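Local atomic coordinates of replicative DNA helicase (Mycobacterium tuberculosis, PDB entry 2R5U), a protein that probably unwinds double-stranded DNA ahead of the replisome as an ATP-driven hexameric 5'-3' helicase, of which this is the N-terminal domain. Residues B[73-78]-B[88-93]; B[36-41]-B[67-72]; B[57-62]-B[132-137]; B[140-145]-B[160-165]. One frame throughout, in Å; residues are numbered along the deposited sequence.

Contact 1. Residues B[73-78]-B[88-93]; sequences LDLYGR and AAELDR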
loop_
_atom_site.group_PDB
_atom_site.type_symbol
_atom_site.label_atom_id
_atom_site.label_comp_id
_atom_site.label_asym_id
_atom_site.label_seq_id
_atom_site.Cartn_x
_atom_site.Cartn_y
_atom_site.Cartn_z
ATOM N N LEU B 73 22.835 -7.303 24.389
ATOM C CA LEU B 73 23.830 -6.711 23.508
ATOM C C LEU B 73 23.666 -5.195 23.423
ATOM O O LEU B 73 24.659 -4.473 23.357
ATOM C CB LEU B 73 23.769 -7.322 22.110
ATOM C CG LEU B 73 24.245 -8.757 21.887
ATOM C CD1 LEU B 73 24.814 -8.797 20.478
ATOM C CD2 LEU B 73 25.275 -9.271 22.901
ATOM N N ASP B 74 22.416 -4.717 23.408
ATOM C CA ASP B 74 22.144 -3.262 23.428
ATOM C C ASP B 74 22.811 -2.568 24.611
ATOM O O ASP B 74 23.475 -1.535 24.449
ATOM C CB ASP B 74 20.645 -2.976 23.485
ATOM C CG ASP B 74 20.142 -2.290 22.249
ATOM O OD1 ASP B 74 19.864 -2.995 21.246
ATOM O OD2 ASP B 74 20.028 -1.031 22.284
ATOM N N LEU B 75 22.611 -3.141 25.795
ATOM C CA LEU B 75 23.183 -2.639 27.038
ATOM C C LEU B 75 24.710 -2.714 27.043
ATOM O O LEU B 75 25.387 -1.744 27.360
ATOM C CB LEU B 75 22.597 -3.404 28.225
ATOM C CG LEU B 75 21.133 -3.054 28.556
ATOM C CD1 LEU B 75 20.554 -4.049 29.546
ATOM C CD2 LEU B 75 21.041 -1.643 29.109
ATOM N N TYR B 76 25.233 -3.880 26.672
ATOM C CA TYR B 76 26.668 -4.125 26.634
ATOM C C TYR B 76 27.408 -3.177 25.659
ATOM O O TYR B 76 28.487 -2.675 25.979
ATOM C CB TYR B 76 26.896 -5.599 26.299
ATOM C CG TYR B 76 28.324 -6.055 26.108
ATOM C CD1 TYR B 76 29.108 -6.448 27.198
ATOM C CD2 TYR B 76 28.858 -6.186 24.828
ATOM C CE1 TYR B 76 30.414 -6.917 27.010
ATOM C CE2 TYR B 76 30.150 -6.645 24.626
ATOM C CZ TYR B 76 30.921 -7.001 25.715
ATOM O OH TYR B 76 32.190 -7.464 25.486
ATOM N N GLY B 77 26.825 -2.940 24.483
ATOM C CA GLY B 77 27.385 -2.009 23.494
ATOM C C GLY B 77 27.407 -0.567 23.986
ATOM O O GLY B 77 28.144 0.261 23.463
ATOM N N ARG B 78 26.606 -0.288 25.011
ATOM C CA ARG B 78 26.545 1.019 25.645
ATOM C C ARG B 78 27.368 1.131 26.907
ATOM O O ARG B 78 27.366 2.173 27.546
ATOM C CB ARG B 78 25.096 1.376 25.947
ATOM C CG ARG B 78 24.368 1.945 24.762
ATOM C CD ARG B 78 23.030 2.502 25.186
ATOM N NE ARG B 78 22.007 1.466 25.238
ATOM C CZ ARG B 78 21.126 1.334 26.223
ATOM N NH1 ARG B 78 21.147 2.169 27.254
ATOM N NH2 ARG B 78 20.231 0.358 26.185
ATOM N N ALA B 88 15.298 -6.297 31.850
ATOM C CA ALA B 88 13.836 -6.173 31.878
ATOM C C ALA B 88 13.366 -4.772 31.465
ATOM O O ALA B 88 12.328 -4.620 30.795
ATOM C CB ALA B 88 13.262 -6.544 33.269
ATOM N N ALA B 89 14.134 -3.759 31.864
ATOM C CA ALA B 89 13.825 -2.383 31.504
ATOM C C ALA B 89 14.129 -2.095 30.030
ATOM O O ALA B 89 13.380 -1.365 29.384
ATOM C CB ALA B 89 14.574 -1.403 32.422
ATOM N N GLU B 90 15.234 -2.632 29.512
ATOM C CA GLU B 90 15.546 -2.521 28.089
ATOM C C GLU B 90 14.467 -3.220 27.242
ATOM O O GLU B 90 13.988 -2.645 26.263
ATOM C CB GLU B 90 16.961 -3.048 27.777
ATOM C CG GLU B 90 17.301 -3.144 26.280
ATOM C CD GLU B 90 17.384 -1.795 25.578
ATOM O OE1 GLU B 90 17.891 -0.840 26.200
ATOM O OE2 GLU B 90 16.948 -1.692 24.399
ATOM N N LEU B 91 14.052 -4.421 27.648
ATOM C CA LEU B 91 12.918 -5.120 27.001
ATOM C C LEU B 91 11.597 -4.351 27.075
ATOM O O LEU B 91 10.877 -4.254 26.079
ATOM C CB LEU B 91 12.745 -6.543 27.562
ATOM C CG LEU B 91 13.847 -7.559 27.211
ATOM C CD1 LEU B 91 13.753 -8.735 28.166
ATOM C CD2 LEU B 91 13.797 -8.027 25.770
ATOM N N ASP B 92 11.279 -3.809 28.254
ATOM C CA ASP B 92 10.098 -2.961 28.445
ATOM C C ASP B 92 10.106 -1.704 27.548
ATOM O O ASP B 92 9.078 -1.342 26.990
ATOM C CB ASP B 92 9.954 -2.579 29.924
ATOM C CG ASP B 92 8.649 -1.876 30.230
ATOM O OD1 ASP B 92 7.570 -2.499 30.077
ATOM O OD2 ASP B 92 8.710 -0.694 30.639
ATOM N N ARG B 93 11.259 -1.054 27.398
ATOM C CA ARG B 93 11.377 0.069 26.458
ATOM C C ARG B 93 11.034 -0.358 25.030
ATOM O O ARG B 93 10.478 0.417 24.266
ATOM C CB ARG B 93 12.780 0.688 26.488
ATOM C CG ARG B 93 12.980 1.669 27.624
ATOM C CD ARG B 93 14.309 2.416 27.507
ATOM N NE ARG B 93 15.451 1.542 27.734
ATOM C CZ ARG B 93 16.139 1.460 28.874
ATOM N NH1 ARG B 93 15.828 2.225 29.919
ATOM N NH2 ARG B 93 17.156 0.611 28.958
#

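Contact 2. Residues B[36-41]-B[67-72]; sequences SVLGGM and NVYDAI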
loop_
_atom_site.group_PDB
_atom_site.type_symbol
_atom_site.label_atom_id
_atom_site.label_comp_id
_atom_site.label_asym_id
_atom_site.label_seq_id
_atom_site.Cartn_x
_atom_site.Cartn_y
_atom_site.Cartn_z
ATOM N N SER B 36 20.584 -21.646 28.696
ATOM C CA SER B 36 21.862 -21.610 29.417
ATOM C C SER B 36 22.771 -20.440 28.993
ATOM O O SER B 36 23.418 -19.800 29.840
ATOM C CB SER B 36 22.609 -22.936 29.238
ATOM O OG SER B 36 21.899 -24.020 29.841
ATOM N N VAL B 37 22.824 -20.176 27.680
ATOM C CA VAL B 37 23.538 -19.001 27.150
ATOM C C VAL B 37 23.007 -17.698 27.739
ATOM O O VAL B 37 23.789 -16.847 28.202
ATOM C CB VAL B 37 23.488 -18.898 25.614
ATOM C CG1 VAL B 37 23.983 -17.519 25.160
ATOM C CG2 VAL B 37 24.360 -19.927 25.004
ATOM N N LEU B 38 21.687 -17.542 27.717
ATOM C CA LEU B 38 21.064 -16.317 28.196
ATOM C C LEU B 38 21.237 -16.156 29.715
ATOM O O LEU B 38 21.476 -15.062 30.188
ATOM C CB LEU B 38 19.591 -16.250 27.790
ATOM C CG LEU B 38 19.320 -16.111 26.281
ATOM C CD1 LEU B 38 17.829 -16.211 26.014
ATOM C CD2 LEU B 38 19.899 -14.801 25.714
ATOM N N GLY B 39 21.108 -17.264 30.445
ATOM C CA GLY B 39 21.305 -17.289 31.900
ATOM C C GLY B 39 22.707 -16.851 32.256
ATOM O O GLY B 39 22.880 -16.027 33.136
ATOM N N GLY B 40 23.698 -17.386 31.538
ATOM C CA GLY B 40 25.110 -17.050 31.734
ATOM C C GLY B 40 25.437 -15.581 31.516
ATOM O O GLY B 40 26.108 -14.963 32.328
ATOM N N MET B 41 24.962 -15.042 30.394
ATOM C CA MET B 41 25.073 -13.630 30.048
ATOM C C MET B 41 24.498 -12.695 31.104
ATOM O O MET B 41 25.081 -11.653 31.352
ATOM C CB MET B 41 24.396 -13.355 28.698
ATOM C CG MET B 41 25.070 -14.084 27.493
ATOM S SD MET B 41 24.175 -13.771 25.915
ATOM C CE MET B 41 24.722 -12.093 25.537
ATOM N N ASN B 67 15.083 -11.792 21.426
ATOM C CA ASN B 67 14.723 -10.509 22.032
ATOM C C ASN B 67 15.596 -10.261 23.267
ATOM O O ASN B 67 16.129 -9.158 23.457
ATOM C CB ASN B 67 13.256 -10.481 22.474
ATOM C CG ASN B 67 12.246 -10.421 21.295
ATOM O OD1 ASN B 67 12.566 -9.999 20.180
ATOM N ND2 ASN B 67 11.009 -10.810 21.578
ATOM N N VAL B 68 15.724 -11.288 24.110
ATOM C CA VAL B 68 16.517 -11.164 25.334
ATOM C C VAL B 68 17.971 -10.886 24.968
ATOM O O VAL B 68 18.575 -9.942 25.490
ATOM C CB VAL B 68 16.410 -12.402 26.233
ATOM C CG1 VAL B 68 17.371 -12.273 27.459
ATOM C CG2 VAL B 68 14.968 -12.566 26.693
ATOM N N TYR B 69 18.508 -11.696 24.056
ATOM C CA TYR B 69 19.877 -11.542 23.588
ATOM C C TYR B 69 20.156 -10.136 23.044
ATOM O O TYR B 69 21.178 -9.525 23.385
ATOM C CB TYR B 69 20.189 -12.604 22.530
ATOM C CG TYR B 69 21.612 -12.567 22.005
ATOM C CD1 TYR B 69 22.636 -13.215 22.681
ATOM C CD2 TYR B 69 21.925 -11.880 20.820
ATOM C CE1 TYR B 69 23.929 -13.189 22.211
ATOM C CE2 TYR B 69 23.226 -11.850 20.328
ATOM C CZ TYR B 69 24.219 -12.507 21.039
ATOM O OH TYR B 69 25.504 -12.510 20.590
ATOM N N ASP B 70 19.252 -9.642 22.195
ATOM C CA ASP B 70 19.394 -8.307 21.576
ATOM C C ASP B 70 19.389 -7.198 22.638
ATOM O O ASP B 70 20.165 -6.242 22.539
ATOM C CB ASP B 70 18.281 -8.036 20.542
ATOM C CG ASP B 70 18.306 -9.000 19.351
ATOM O OD1 ASP B 70 19.279 -9.787 19.181
ATOM O OD2 ASP B 70 17.310 -8.985 18.576
ATOM N N ALA B 71 18.532 -7.342 23.654
ATOM C CA ALA B 71 18.491 -6.393 24.767
ATOM C C ALA B 71 19.820 -6.377 25.565
ATOM O O ALA B 71 20.348 -5.303 25.880
ATOM C CB ALA B 71 17.306 -6.687 25.686
ATOM N N ILE B 72 20.369 -7.555 25.856
ATOM C CA ILE B 72 21.686 -7.649 26.526
ATOM C C ILE B 72 22.791 -6.980 25.675
ATOM O O ILE B 72 23.592 -6.183 26.177
ATOM C CB ILE B 72 22.066 -9.110 26.846
ATOM C CG1 ILE B 72 21.004 -9.783 27.752
ATOM C CG2 ILE B 72 23.439 -9.177 27.500
ATOM C CD1 ILE B 72 21.217 -11.328 27.888
#

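Contact 3. Residues B[57-62]-B[132-137]; sequences PGDFYR and LRRLVE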
loop_
_atom_site.group_PDB
_atom_site.type_symbol
_atom_site.label_atom_id
_atom_site.label_comp_id
_atom_site.label_asym_id
_atom_site.label_seq_id
_atom_site.Cartn_x
_atom_site.Cartn_y
_atom_site.Cartn_z
ATOM N N PRO B 57 23.565 -11.996 15.243
ATOM C CA PRO B 57 22.106 -11.761 15.217
ATOM C C PRO B 57 21.342 -12.823 14.425
ATOM O O PRO B 57 21.789 -13.248 13.360
ATOM C CB PRO B 57 21.957 -10.386 14.535
ATOM C CG PRO B 57 23.354 -9.986 14.076
ATOM C CD PRO B 57 24.315 -10.767 14.932
ATOM N N GLY B 58 20.215 -13.275 14.970
ATOM C CA GLY B 58 19.382 -14.267 14.291
ATOM C C GLY B 58 19.661 -15.709 14.660
ATOM O O GLY B 58 18.908 -16.595 14.257
ATOM N N ASP B 59 20.710 -15.953 15.450
ATOM C CA ASP B 59 21.125 -17.323 15.804
ATOM C C ASP B 59 20.167 -18.093 16.743
ATOM O O ASP B 59 20.178 -19.331 16.802
ATOM C CB ASP B 59 22.554 -17.326 16.352
ATOM C CG ASP B 59 23.627 -17.279 15.241
ATOM O OD1 ASP B 59 23.298 -17.408 14.037
ATOM O OD2 ASP B 59 24.813 -17.115 15.586
ATOM N N PHE B 60 19.324 -17.367 17.458
ATOM C CA PHE B 60 18.387 -18.015 18.373
ATOM C C PHE B 60 17.160 -18.468 17.591
ATOM O O PHE B 60 16.612 -17.693 16.827
ATOM C CB PHE B 60 17.997 -17.056 19.495
ATOM C CG PHE B 60 19.090 -16.866 20.506
ATOM C CD1 PHE B 60 20.099 -15.940 20.281
ATOM C CD2 PHE B 60 19.150 -17.675 21.643
ATOM C CE1 PHE B 60 21.141 -15.778 21.210
ATOM C CE2 PHE B 60 20.184 -17.525 22.572
ATOM C CZ PHE B 60 21.174 -16.559 22.348
ATOM N N TYR B 61 16.766 -19.726 17.765
ATOM C CA TYR B 61 15.546 -20.231 17.137
ATOM C C TYR B 61 14.305 -19.575 17.727
ATOM O O TYR B 61 13.420 -19.127 16.995
ATOM C CB TYR B 61 15.426 -21.758 17.253
ATOM C CG TYR B 61 14.145 -22.269 16.607
ATOM C CD1 TYR B 61 13.134 -22.838 17.374
ATOM C CD2 TYR B 61 13.927 -22.121 15.225
ATOM C CE1 TYR B 61 11.941 -23.287 16.776
ATOM C CE2 TYR B 61 12.742 -22.553 14.618
ATOM C CZ TYR B 61 11.757 -23.137 15.399
ATOM O OH TYR B 61 10.588 -23.572 14.806
ATOM N N ARG B 62 14.227 -19.531 19.054
ATOM C CA ARG B 62 13.044 -18.966 19.714
ATOM C C ARG B 62 13.083 -17.432 19.706
ATOM O O ARG B 62 14.056 -16.851 20.189
ATOM C CB ARG B 62 12.959 -19.484 21.148
ATOM C CG ARG B 62 11.540 -19.605 21.652
ATOM C CD ARG B 62 11.523 -19.835 23.129
ATOM N NE ARG B 62 10.803 -18.797 23.868
ATOM C CZ ARG B 62 9.513 -18.866 24.199
ATOM N NH1 ARG B 62 8.952 -17.884 24.898
ATOM N NH2 ARG B 62 8.782 -19.922 23.840
ATOM N N LEU B 132 23.425 -25.036 10.795
ATOM C CA LEU B 132 22.567 -26.059 10.215
ATOM C C LEU B 132 21.167 -25.591 9.800
ATOM O O LEU B 132 20.690 -25.955 8.710
ATOM C CB LEU B 132 22.492 -27.269 11.142
ATOM C CG LEU B 132 23.812 -27.992 11.400
ATOM C CD1 LEU B 132 23.645 -28.982 12.543
ATOM C CD2 LEU B 132 24.303 -28.702 10.122
ATOM N N ARG B 133 20.515 -24.783 10.639
ATOM C CA ARG B 133 19.236 -24.171 10.280
ATOM C C ARG B 133 19.318 -23.269 9.066
ATOM O O ARG B 133 18.422 -23.289 8.230
ATOM C CB ARG B 133 18.622 -23.360 11.433
ATOM C CG ARG B 133 17.314 -23.901 11.915
ATOM C CD ARG B 133 16.515 -23.002 12.887
ATOM N NE ARG B 133 17.173 -21.774 13.358
ATOM C CZ ARG B 133 18.129 -21.696 14.293
ATOM N NH1 ARG B 133 18.617 -22.778 14.894
ATOM N NH2 ARG B 133 18.608 -20.500 14.616
ATOM N N ARG B 134 20.359 -22.446 8.994
ATOM C CA ARG B 134 20.549 -21.563 7.845
ATOM C C ARG B 134 20.796 -22.338 6.553
ATOM O O ARG B 134 20.429 -21.878 5.470
ATOM C CB ARG B 134 21.662 -20.544 8.103
ATOM C CG ARG B 134 21.122 -19.323 8.828
ATOM C CD ARG B 134 22.186 -18.395 9.373
ATOM N NE ARG B 134 21.584 -17.491 10.361
ATOM C CZ ARG B 134 22.196 -16.455 10.931
ATOM N NH1 ARG B 134 23.454 -16.158 10.617
ATOM N NH2 ARG B 134 21.543 -15.710 11.814
ATOM N N LEU B 135 21.393 -23.516 6.692
ATOM C CA LEU B 135 21.619 -24.428 5.577
ATOM C C LEU B 135 20.298 -25.013 5.076
ATOM O O LEU B 135 20.003 -24.943 3.885
ATOM C CB LEU B 135 22.592 -25.521 5.997
ATOM C CG LEU B 135 23.493 -26.173 4.956
ATOM C CD1 LEU B 135 24.136 -25.144 4.021
ATOM C CD2 LEU B 135 24.541 -26.973 5.676
ATOM N N VAL B 136 19.497 -25.562 5.991
ATOM C CA VAL B 136 18.124 -25.963 5.685
ATOM C C VAL B 136 17.332 -24.837 5.005
ATOM O O VAL B 136 16.740 -25.044 3.935
ATOM C CB VAL B 136 17.385 -26.474 6.948
ATOM C CG1 VAL B 136 15.892 -26.624 6.686
ATOM C CG2 VAL B 136 17.972 -27.782 7.407
ATOM N N GLU B 137 17.338 -23.645 5.598
ATOM C CA GLU B 137 16.614 -22.498 5.027
ATOM C C GLU B 137 17.128 -22.054 3.650
ATOM O O GLU B 137 16.333 -21.700 2.762
ATOM C CB GLU B 137 16.614 -21.308 5.993
ATOM C CG GLU B 137 15.772 -21.540 7.256
ATOM C CD GLU B 137 15.965 -20.461 8.319
ATOM O OE1 GLU B 137 16.805 -19.551 8.121
ATOM O OE2 GLU B 137 15.280 -20.535 9.366
HETATM O O HOH W 1 20.559 -21.899 17.080
#

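Contact 4. Residues B[140-145]-B[160-165]; sequences TRVVQY and DRAQAE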
loop_
_atom_site.group_PDB
_atom_site.type_symbol
_atom_site.label_atom_id
_atom_site.label_comp_id
_atom_site.label_asym_id
_atom_site.label_seq_id
_atom_site.Cartn_x
_atom_site.Cartn_y
_atom_site.Cartn_z
ATOM N N THR B 140 16.092 -24.750 0.964
ATOM C CA THR B 140 14.696 -24.687 0.510
ATOM C C THR B 140 14.464 -23.442 -0.334
ATOM O O THR B 140 13.626 -23.447 -1.240
ATOM C CB THR B 140 13.613 -24.825 1.634
ATOM O OG1 THR B 140 13.120 -23.537 2.015
ATOM C CG2 THR B 140 14.099 -25.600 2.847
ATOM N N ARG B 141 15.215 -22.381 -0.053
ATOM C CA ARG B 141 15.172 -21.188 -0.884
ATOM C C ARG B 141 15.666 -21.490 -2.308
ATOM O O ARG B 141 15.066 -21.041 -3.283
ATOM C CB ARG B 141 15.978 -20.052 -0.259
ATOM C CG ARG B 141 15.461 -18.691 -0.649
ATOM C CD ARG B 141 15.916 -17.594 0.325
ATOM N NE ARG B 141 15.417 -17.778 1.689
ATOM C CZ ARG B 141 16.179 -17.835 2.786
ATOM N NH1 ARG B 141 17.500 -17.719 2.711
ATOM N NH2 ARG B 141 15.607 -18.005 3.971
ATOM N N VAL B 142 16.742 -22.267 -2.411
ATOM C CA VAL B 142 17.303 -22.678 -3.707
ATOM C C VAL B 142 16.318 -23.538 -4.513
ATOM O O VAL B 142 16.116 -23.289 -5.702
ATOM C CB VAL B 142 18.665 -23.393 -3.530
ATOM C CG1 VAL B 142 19.126 -24.063 -4.835
ATOM C CG2 VAL B 142 19.710 -22.392 -3.041
ATOM N N VAL B 143 15.715 -24.528 -3.858
ATOM C CA VAL B 143 14.644 -25.331 -4.442
ATOM C C VAL B 143 13.541 -24.430 -4.993
ATOM O O VAL B 143 13.164 -24.547 -6.165
ATOM C CB VAL B 143 14.057 -26.338 -3.421
ATOM C CG1 VAL B 143 12.892 -27.117 -4.020
ATOM C CG2 VAL B 143 15.119 -27.289 -2.962
ATOM N N GLN B 144 13.044 -23.514 -4.162
ATOM C CA GLN B 144 12.031 -22.557 -4.606
ATOM C C GLN B 144 12.422 -21.811 -5.877
ATOM O O GLN B 144 11.596 -21.681 -6.786
ATOM C CB GLN B 144 11.672 -21.562 -3.497
ATOM C CG GLN B 144 10.733 -22.131 -2.446
ATOM C CD GLN B 144 10.554 -21.205 -1.240
ATOM O OE1 GLN B 144 9.755 -21.492 -0.346
ATOM N NE2 GLN B 144 11.297 -20.096 -1.216
ATOM N N TYR B 145 13.666 -21.335 -5.942
ATOM C CA TYR B 145 14.183 -20.632 -7.124
ATOM C C TYR B 145 14.233 -21.515 -8.372
ATOM O O TYR B 145 13.988 -21.035 -9.485
ATOM C CB TYR B 145 15.585 -20.061 -6.877
ATOM C CG TYR B 145 15.675 -18.940 -5.855
ATOM C CD1 TYR B 145 16.914 -18.519 -5.374
ATOM C CD2 TYR B 145 14.524 -18.314 -5.357
ATOM C CE1 TYR B 145 17.009 -17.498 -4.436
ATOM C CE2 TYR B 145 14.607 -17.293 -4.416
ATOM C CZ TYR B 145 15.852 -16.889 -3.960
ATOM O OH TYR B 145 15.936 -15.880 -3.027
ATOM N N ASP B 160 22.595 -17.225 -9.760
ATOM C CA ASP B 160 23.260 -16.251 -8.902
ATOM C C ASP B 160 22.498 -15.966 -7.593
ATOM O O ASP B 160 23.126 -15.807 -6.548
ATOM C CB ASP B 160 23.548 -14.953 -9.662
ATOM C CG ASP B 160 24.421 -14.012 -8.875
ATOM O OD1 ASP B 160 25.677 -14.174 -8.874
ATOM O OD2 ASP B 160 23.837 -13.103 -8.249
ATOM N N ARG B 161 21.166 -15.912 -7.643
ATOM C CA ARG B 161 20.375 -15.697 -6.422
ATOM C C ARG B 161 20.570 -16.885 -5.488
ATOM O O ARG B 161 20.796 -16.706 -4.284
ATOM C CB ARG B 161 18.872 -15.490 -6.705
ATOM C CG ARG B 161 18.520 -14.352 -7.668
ATOM C CD ARG B 161 19.431 -13.148 -7.488
ATOM N NE ARG B 161 19.912 -12.632 -8.768
ATOM C CZ ARG B 161 19.656 -11.409 -9.225
ATOM N NH1 ARG B 161 18.924 -10.568 -8.506
ATOM N NH2 ARG B 161 20.142 -11.022 -10.398
ATOM N N ALA B 162 20.492 -18.086 -6.063
ATOM C CA ALA B 162 20.759 -19.337 -5.344
ATOM C C ALA B 162 22.119 -19.325 -4.646
ATOM O O ALA B 162 22.207 -19.636 -3.464
ATOM C CB ALA B 162 20.650 -20.526 -6.285
ATOM N N GLN B 163 23.166 -18.946 -5.372
ATOM C CA GLN B 163 24.530 -18.906 -4.813
ATOM C C GLN B 163 24.711 -17.843 -3.715
ATOM O O GLN B 163 25.381 -18.093 -2.711
ATOM C CB GLN B 163 25.554 -18.732 -5.929
ATOM C CG GLN B 163 25.551 -19.896 -6.926
ATOM C CD GLN B 163 26.450 -19.659 -8.110
ATOM O OE1 GLN B 163 26.881 -18.531 -8.355
ATOM N NE2 GLN B 163 26.750 -20.729 -8.855
ATOM N N ALA B 164 24.106 -16.670 -3.919
ATOM C CA ALA B 164 24.046 -15.619 -2.899
ATOM C C ALA B 164 23.480 -16.123 -1.561
ATOM O O ALA B 164 23.917 -15.680 -0.497
ATOM C CB ALA B 164 23.248 -14.407 -3.412
ATOM N N GLU B 165 22.523 -17.054 -1.620
ATOM C CA GLU B 165 21.918 -17.637 -0.413
ATOM C C GLU B 165 22.931 -18.433 0.417
ATOM O O GLU B 165 22.983 -18.287 1.645
ATOM C CB GLU B 165 20.711 -18.529 -0.751
ATOM C CG GLU B 165 19.568 -17.805 -1.426
ATOM C CD GLU B 165 18.954 -16.710 -0.566
ATOM O OE1 GLU B 165 19.003 -16.823 0.679
ATOM O OE2 GLU B 165 18.394 -15.746 -1.131
#

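Contact 1. Residues B[73-78]-B[88-93]
E90 OE1 is gripped by two arginines, R78 NH2 at 2.6 Å from the facing segment and R93 NH2 at 3.2 Å from one turn further along its own helix. R78, E90 and R93 thus form a salt-bridge network joining the C-terminal end of helix 63-77 to helix 84-93 in the all-helical DnaB N-terminal domain. The R93 bond is nearly straight, 168° at the hydrogen; it lies in the guanidinium plane but reaches OE1 from above the carboxylate plane. R78, bent at its third torsion, offers the edge of its guanidinium to the same oxygen, and its NH1 pairs with E80. The two arginines are therefore gathered round one anion. E90 gets there with CG anti to its backbone N (chi1 172°) and a bend at the next bond.

The other carboxylate oxygen faces a like charge. D74 and E90 stack with planes 20° apart, D74 OD2 lying 3.8 Å from E90 OE2. R94 bridges both acids, probably offsetting their repulsion and favouring their ionised forms. Helix 84-93 also faces a second subunit, where D92 meets K129 of that chain.

Beside the charged atoms, the aliphatic part of E90 and the L75 side chain run alongside each other, pointing oppositely, with E90 CB 4.1 Å from L75 CD1, while L75 CD2 sits at the edge of the R93 guanidinium, 4.5 Å from R93 NH2.

Contact 2. Residues B[36-41]-B[67-72]
L38 and M41 pack against V68, Y69 and I72 in a buried helix-helix contact, held by van der Waals packing and one Met-aromatic contact, at the heart of the globular, helical part of the DnaB N-terminal domain. The segments 36-41 and 67-72, on helices 31-43 and 63-77, run in roughly the same direction, 26° apart, with axes 10.5 Å from each other. No hydrogen bond crosses between them.

L38 supplies the first layer. Its CD2 methyl sits at the edge of the Y69 ring near the base of that side chain, 3.9 Å from Y69 CB, and also meets V68 CG1 at 4.0 Å. The same methyl therefore touches two consecutive residues of the opposing helix, while CD1 leans on the V68 branch point.

M41, one turn on, fills the second layer. Its SD stands 4.7 Å from the Y69 ring centroid and 71° off the ring normal, an oblique approach toward the CD1-CE1 side. The chain runs extended through chi2, then bends at chi3 (77°), which carries the terminal methyl between two neighbours: M41 CE lies 3.6 Å from Y69 CE1 and 3.7 Å from I72 CG2.

Helix 45-52 closes over this group, with V51 touching both M41 and Y69, and the ring of F60 meets that of Y69. I72, which also reaches V87 of helix 84-93, uses its two branches separately: CG2 takes the methionine methyl, whereas I72 CD1 lies 3.9 Å from M41 CB.

Contact 3. Residues B[57-62]-B[132-137]
P57 O accepts the first bond of this loop-to-helix contact, from R134 NH2 at 2.9 Å, with the oxygen in the guanidinium plane. G58 follows with a positive phi (93°), a turn suited to glycine, that lets the chain pass close to the same arginine. D59 engages both arginines. Its OD1 hangs over one face of the R134 guanidinium, 3.3 Å from NH2, so this salt bridge rests on charge alone, while OD2 takes the backbone N of R56. D59 O receives R133 NH2 at 2.9 Å, from above the carbonyl plane. A water doubles that link, donating to D59 O at 2.6 Å and accepting from R133 NH1 at 3.1 Å; NH1 also binds P28 O. F60 starts away from the helix. Y61 lays CB over the centre of the R133 guanidinium, and its CD2 lies 3.6 Å from R133 CD.

The loop, leading from helix 45-52 to helix 63-77, thereby ties the globular part of the DnaB N-terminal domain to long helix 119-147, which continues into the hairpin. F60 packs on helices 31-43 and 63-77; R134 touches V169 of helix 155-169, and L132, L135 and V136 meet a third subunit.

Contact 4. Residues B[140-145]-B[160-165]
Y145 reaches across to the start of the opposing segment, the ring edge set against A162 N and CE1 lying 3.6 Å from R161 CB. The two helices form an antiparallel helical hairpin, the elongated part of the DnaB N-terminal domain that stands out from the globular part; segments 140-145 and 160-165 run antiparallel, with axes 9.3 Å apart. With CG anti to its carbonyl carbon (chi1 -67°), Y145 extends toward helix 155-169, and the carbonyl O of R141, one turn earlier, sits over a face of the ring near its rim.

The closest backbone approach is at V142 and A162, whose CA atoms are 5.1 Å apart, consistent with the small side chain of A162. Its CB meets V142 CG2 at 3.9 Å, and the same valine methyl rests near A162 O. A162 also packs on I166 of a third subunit, while V143 meets G139 of that chain, so the pair also contributes to the assembly.

E165 joins the two polar ends. Y145 OH donates to E165 OE2 at 3.1 Å, and R141 NH1 donates to E165 OE1 at 2.7 Å in a salt bridge with an angle of 156° at the hydrogen. Both donors come from above the carboxylate plane, and the R141 and E165 planes stand 65° apart, with the arginine CD lying against the carboxylate carbon. Each oxygen thus has its own partner, which should fix the rotation of the carboxylate and probably favours its ionised form.

How the contacts relate
Burial, rather than distance from the chain's centre, separates contact 2 from the other three, which are partly buried and polar. In contact 2 every touching residue is buried and no hydrogen bond crosses. Contact 1 shares helix 63-77 with it and touches it, with E90 and L91 packing on A71, but relies on charge. Contact 3 adjoins the core through F60, which meets V37 and L38, while its arginines bind a loop to helix 119-147. Contact 4 uses that same helix, its centre about 35 Å from that of contact 1, and mixes a small apolar patch with a charged and hydrogen-bonded group. Contacts 3 and 4 both meet the third subunit, whereas contact 1 approaches the second.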